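Local structure of putative immunoglobulin A1 protease (Bacteroides ovatus, 3N6Z) at residues 282-296 and 316-330. The protein is a putative immunoglobulin A1 protease, a hydrolase that probably cleaves immunoglobulin A1. Numbering follows the deposited sequence. Where two conformers were deposited one is given.
Sequences TVGRIVGVSASLGSY and ASDESSATGTTFHGV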
loop_
_atom_site.group_PDB
_atom_site.type_symbol
_atom_site.label_atom_id
_atom_site.label_comp_id
_atom_site.label_asym_id
_atom_site.label_seq_id
_atom_site.Cartn_x
_atom_site.Cartn_y
_atom_site.Cartn_z
ATOM N N THR A 282 19.333 4.897 7.434
ATOM C CA THR A 282 19.814 4.125 6.283
ATOM C C THR A 282 18.837 4.361 5.136
ATOM O O THR A 282 17.624 4.352 5.329
ATOM C CB THR A 282 19.995 2.633 6.607
ATOM O OG1 THR A 282 18.762 2.092 7.093
ATOM C CG2 THR A 282 21.083 2.455 7.664
ATOM N N VAL A 283 19.380 4.581 3.945
ATOM C CA VAL A 283 18.600 4.837 2.750
ATOM C C VAL A 283 19.015 3.897 1.644
ATOM O O VAL A 283 20.188 3.874 1.249
ATOM C CB VAL A 283 18.719 6.301 2.326
ATOM C CG1 VAL A 283 17.964 6.541 1.016
ATOM C CG2 VAL A 283 18.236 7.238 3.437
ATOM N N GLY A 284 18.057 3.121 1.153
ATOM C CA GLY A 284 18.288 2.186 0.034
ATOM C C GLY A 284 17.358 2.555 -1.104
ATOM O O GLY A 284 16.158 2.817 -0.884
ATOM N N ARG A 285 17.847 2.557 -2.336
ATOM C CA ARG A 285 16.944 2.922 -3.440
ATOM C C ARG A 285 15.747 1.984 -3.442
ATOM O O ARG A 285 14.643 2.416 -3.765
ATOM C CB ARG A 285 17.630 2.976 -4.793
ATOM C CG ARG A 285 18.786 3.945 -4.861
ATOM C CD ARG A 285 19.260 4.219 -6.291
ATOM N NE ARG A 285 19.848 3.027 -6.895
ATOM C CZ ARG A 285 20.810 3.024 -7.814
ATOM N NH1 ARG A 285 21.254 4.167 -8.326
ATOM N NH2 ARG A 285 21.316 1.865 -8.215
ATOM N N ILE A 286 15.958 0.690 -3.147
ATOM C CA ILE A 286 14.845 -0.280 -3.105
ATOM C C ILE A 286 14.411 -0.589 -1.664
ATOM O O ILE A 286 13.213 -0.492 -1.323
ATOM C CB ILE A 286 15.183 -1.595 -3.870
ATOM C CG1 ILE A 286 15.799 -1.315 -5.264
ATOM C CG2 ILE A 286 13.929 -2.492 -4.037
ATOM C CD1 ILE A 286 14.866 -0.528 -6.190
ATOM N N VAL A 287 15.354 -1.047 -0.840
ATOM C CA VAL A 287 15.084 -1.498 0.538
ATOM C C VAL A 287 16.043 -0.801 1.495
ATOM O O VAL A 287 17.263 -0.763 1.251
ATOM C CB VAL A 287 15.241 -3.026 0.699
ATOM C CG1 VAL A 287 14.930 -3.434 2.120
ATOM C CG2 VAL A 287 14.396 -3.797 -0.327
ATOM N N GLY A 288 15.509 -0.313 2.620
ATOM C CA GLY A 288 16.305 0.447 3.602
ATOM C C GLY A 288 16.986 -0.270 4.753
ATOM O O GLY A 288 18.020 0.232 5.229
ATOM N N VAL A 289 16.450 -1.411 5.202
ATOM C CA VAL A 289 16.951 -2.106 6.391
ATOM C C VAL A 289 16.865 -3.609 6.231
ATOM O O VAL A 289 15.820 -4.139 5.812
ATOM C CB VAL A 289 16.132 -1.764 7.681
ATOM C CG1 VAL A 289 16.821 -2.359 8.951
ATOM C CG2 VAL A 289 15.890 -0.272 7.818
ATOM N N SER A 290 17.948 -4.303 6.624
ATOM C CA SER A 290 18.056 -5.757 6.565
ATOM C C SER A 290 17.751 -6.266 5.163
ATOM O O SER A 290 17.184 -7.341 4.983
ATOM C CB SER A 290 17.185 -6.415 7.633
ATOM O OG SER A 290 17.732 -6.132 8.920
ATOM N N ALA A 291 18.213 -5.518 4.155
ATOM C CA ALA A 291 17.934 -5.863 2.766
ATOM C C ALA A 291 18.492 -7.222 2.366
ATOM O O ALA A 291 17.947 -7.879 1.475
ATOM C CB ALA A 291 18.451 -4.798 1.836
ATOM N N SER A 292 19.586 -7.665 3.014
ATOM C CA SER A 292 20.194 -8.969 2.694
ATOM C C SER A 292 19.290 -10.161 2.971
ATOM O O SER A 292 19.548 -11.270 2.489
ATOM C CB SER A 292 21.518 -9.100 3.438
ATOM O OG SER A 292 21.284 -9.271 4.822
ATOM N N LEU A 293 18.192 -9.914 3.690
ATOM C CA LEU A 293 17.203 -10.964 3.977
ATOM C C LEU A 293 16.234 -11.166 2.807
ATOM O O LEU A 293 15.472 -12.143 2.776
ATOM C CB LEU A 293 16.419 -10.650 5.246
ATOM C CG LEU A 293 17.263 -10.556 6.522
ATOM C CD1 LEU A 293 16.355 -10.274 7.691
ATOM C CD2 LEU A 293 18.116 -11.845 6.766
ATOM N N GLY A 294 16.264 -10.251 1.840
ATOM C CA GLY A 294 15.419 -10.343 0.667
ATOM C C GLY A 294 16.069 -10.986 -0.546
ATOM O O GLY A 294 17.298 -11.078 -0.647
ATOM N N SER A 295 15.198 -11.400 -1.465
ATOM C CA SER A 295 15.565 -11.978 -2.742
ATOM C C SER A 295 15.021 -11.071 -3.851
ATOM O O SER A 295 13.832 -10.743 -3.866
ATOM C CB SER A 295 15.006 -13.385 -2.900
ATOM O OG SER A 295 15.502 -14.249 -1.908
ATOM N N TYR A 296 15.884 -10.685 -4.769
ATOM C CA TYR A 296 15.545 -9.640 -5.717
ATOM C C TYR A 296 15.784 -10.055 -7.143
ATOM O O TYR A 296 16.759 -10.772 -7.450
ATOM C CB TYR A 296 16.380 -8.389 -5.417
ATOM C CG TYR A 296 16.260 -7.948 -3.961
ATOM C CD1 TYR A 296 15.060 -7.491 -3.450
ATOM C CD2 TYR A 296 17.304 -8.099 -3.076
ATOM C CE1 TYR A 296 14.927 -7.131 -2.125
ATOM C CE2 TYR A 296 17.184 -7.733 -1.741
ATOM C CZ TYR A 296 15.986 -7.253 -1.262
ATOM O OH TYR A 296 15.831 -6.915 0.055
ATOM N N ALA A 316 24.519 6.011 -4.643
ATOM C CA ALA A 316 24.246 4.584 -4.577
ATOM C C ALA A 316 24.842 3.866 -5.768
ATOM O O ALA A 316 24.728 4.332 -6.905
ATOM C CB ALA A 316 22.710 4.370 -4.556
ATOM N N SER A 317 25.397 2.697 -5.514
ATOM C CA SER A 317 26.002 1.863 -6.548
ATOM C C SER A 317 25.017 0.807 -7.033
ATOM O O SER A 317 24.230 0.288 -6.256
ATOM C CB SER A 317 27.253 1.166 -6.010
ATOM O OG SER A 317 28.239 2.111 -5.646
ATOM N N ASP A 318 25.080 0.477 -8.312
ATOM C CA ASP A 318 24.233 -0.568 -8.870
ATOM C C ASP A 318 24.532 -1.945 -8.264
ATOM O O ASP A 318 25.690 -2.323 -8.079
ATOM C CB ASP A 318 24.397 -0.680 -10.384
ATOM C CG ASP A 318 23.817 0.469 -11.174
ATOM O OD1 ASP A 318 23.041 1.292 -10.643
ATOM O OD2 ASP A 318 24.145 0.521 -12.401
ATOM N N GLU A 319 23.479 -2.698 -7.981
ATOM C CA GLU A 319 23.582 -4.060 -7.490
ATOM C C GLU A 319 22.271 -4.767 -7.758
ATOM O O GLU A 319 21.220 -4.133 -7.876
ATOM C CB GLU A 319 23.946 -4.075 -5.996
ATOM C CG GLU A 319 22.978 -3.210 -5.158
ATOM C CD GLU A 319 23.309 -3.131 -3.680
ATOM O OE1 GLU A 319 24.376 -3.607 -3.250
ATOM O OE2 GLU A 319 22.490 -2.555 -2.941
ATOM N N SER A 320 22.323 -6.083 -7.873
ATOM C CA SER A 320 21.131 -6.909 -8.129
ATOM C C SER A 320 20.795 -7.863 -6.973
ATOM O O SER A 320 19.756 -8.530 -7.001
ATOM C CB SER A 320 21.281 -7.687 -9.437
ATOM O OG SER A 320 22.405 -8.532 -9.360
ATOM N N SER A 321 21.684 -7.911 -5.969
ATOM C CA SER A 321 21.390 -8.563 -4.708
ATOM C C SER A 321 21.955 -7.667 -3.619
ATOM O O SER A 321 22.723 -6.730 -3.900
ATOM C CB SER A 321 21.991 -9.967 -4.645
ATOM O OG SER A 321 23.388 -9.902 -4.866
ATOM N N ALA A 322 21.505 -7.906 -2.391
ATOM C CA ALA A 322 21.948 -7.158 -1.236
ATOM C C ALA A 322 22.813 -8.050 -0.353
ATOM O O ALA A 322 22.422 -9.172 0.011
ATOM C CB ALA A 322 20.780 -6.650 -0.403
ATOM N N THR A 323 23.967 -7.501 -0.005
ATOM C CA THR A 323 24.868 -8.163 0.941
ATOM C C THR A 323 24.791 -7.573 2.352
ATOM O O THR A 323 25.211 -8.232 3.323
ATOM C CB THR A 323 26.306 -8.150 0.408
ATOM O OG1 THR A 323 26.657 -6.810 0.050
ATOM C CG2 THR A 323 26.390 -9.063 -0.827
ATOM N N GLY A 324 24.212 -6.377 2.483
ATOM C CA GLY A 324 24.136 -5.681 3.757
ATOM C C GLY A 324 22.790 -5.061 4.011
ATOM O O GLY A 324 21.760 -5.625 3.602
ATOM N N THR A 325 22.791 -3.881 4.637
ATOM C CA THR A 325 21.589 -3.262 5.170
ATOM C C THR A 325 20.620 -2.790 4.077
ATOM O O THR A 325 19.391 -2.903 4.204
ATOM C CB THR A 325 22.022 -2.099 6.089
ATOM O OG1 THR A 325 22.743 -2.673 7.190
ATOM C CG2 THR A 325 20.834 -1.282 6.597
ATOM N N THR A 326 21.193 -2.187 3.037
ATOM C CA THR A 326 20.405 -1.584 1.982
ATOM C C THR A 326 20.499 -2.361 0.693
ATOM O O THR A 326 21.443 -3.129 0.458
ATOM C CB THR A 326 20.828 -0.104 1.724
ATOM O OG1 THR A 326 22.175 -0.032 1.229
ATOM C CG2 THR A 326 20.689 0.771 2.983
ATOM N N PHE A 327 19.499 -2.170 -0.162
ATOM C CA PHE A 327 19.537 -2.692 -1.524
ATOM C C PHE A 327 19.172 -1.562 -2.469
ATOM O O PHE A 327 18.103 -0.969 -2.311
ATOM C CB PHE A 327 18.585 -3.880 -1.691
ATOM C CG PHE A 327 18.506 -4.393 -3.121
ATOM C CD1 PHE A 327 19.663 -4.709 -3.823
ATOM C CD2 PHE A 327 17.282 -4.540 -3.755
ATOM C CE1 PHE A 327 19.581 -5.191 -5.128
ATOM C CE2 PHE A 327 17.196 -4.999 -5.046
ATOM C CZ PHE A 327 18.337 -5.302 -5.738
ATOM N N HIS A 328 20.022 -1.338 -3.485
ATOM C CA HIS A 328 19.860 -0.184 -4.366
ATOM C C HIS A 328 19.348 -0.514 -5.764
ATOM O O HIS A 328 18.978 0.392 -6.493
ATOM C CB HIS A 328 21.186 0.537 -4.531
ATOM C CG HIS A 328 21.672 1.202 -3.284
ATOM N ND1 HIS A 328 20.867 1.994 -2.480
ATOM C CD2 HIS A 328 22.899 1.196 -2.715
ATOM C CE1 HIS A 328 21.601 2.453 -1.475
ATOM N NE2 HIS A 328 22.844 1.999 -1.610
ATOM N N GLY A 329 19.324 -1.794 -6.161
ATOM C CA GLY A 329 18.928 -2.085 -7.528
ATOM C C GLY A 329 19.864 -1.438 -8.564
ATOM O O GLY A 329 20.975 -1.058 -8.236
ATOM N N VAL A 330 19.388 -1.361 -9.801
ATOM C CA VAL A 330 20.166 -0.887 -10.938
ATOM C C VAL A 330 19.563 0.394 -11.507
ATOM O O VAL A 330 18.367 0.437 -11.792
ATOM C CB VAL A 330 20.221 -1.982 -12.022
ATOM C CG1 VAL A 330 20.866 -1.450 -13.325
ATOM C CG2 VAL A 330 20.952 -3.241 -11.468
HETATM O O HOH W 1 23.822 3.855 -9.716
HETATM O O HOH W 2 20.163 -4.194 8.646
HETATM O O HOH W 3 21.031 -7.181 6.478
HETATM O O HOH W 4 21.448 -11.700 -0.227
HETATM O O HOH W 5 19.693 -10.185 -1.865
HETATM O O HOH W 6 19.558 -11.199 -7.028
#
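Phe327 and Tyr296 meet in an offset stack, their ring centroids 4.0 Å apart and their planes only 15° from parallel. The two side chains run past each other in opposite senses, and a trans chi1 of 176° at Phe327 helps set its CD2 over the centre of the tyrosine ring. Ile286 lies alongside, its CB 3.6 Å from Phe327 CD2, while Ala291 CB packs against Phe327 CB and Ala322 CB. Tyr296 is steadied at its far end, where OH donates in the carbonyl plane to Ala291 O, 2.7 Å away. Next to this cluster the backbones join at a classic beta bulge: Ile286 N and Val287 N both donate to Phe327 O, and Phe327 N returns a bond to Val287 O. The chain's successive parallel strands stack in a manner consistent with a beta-solenoid, and here the loop between strands 312-314 and 330-332 folds across the strands of 282-296 near one end of that stack. At the polar edge, Arg285 N donates a nearly straight hydrogen bond, in the ring plane, to His328 ND1 (3.1 Å). Bent at chi3 (-67°), the arginine chain brings Arg285 NE to His328 O at 2.8 Å. Its NH2 reaches Gly329 O and forms a salt bridge to Asp318 OD1 (3.0 Å) on the anti lone pair; that oxygen also accepts from Ala331 N. Ala316 CB lies over one guanidinium face, and a water links Arg285 NH1, Ala316 O and Asp318 OD1.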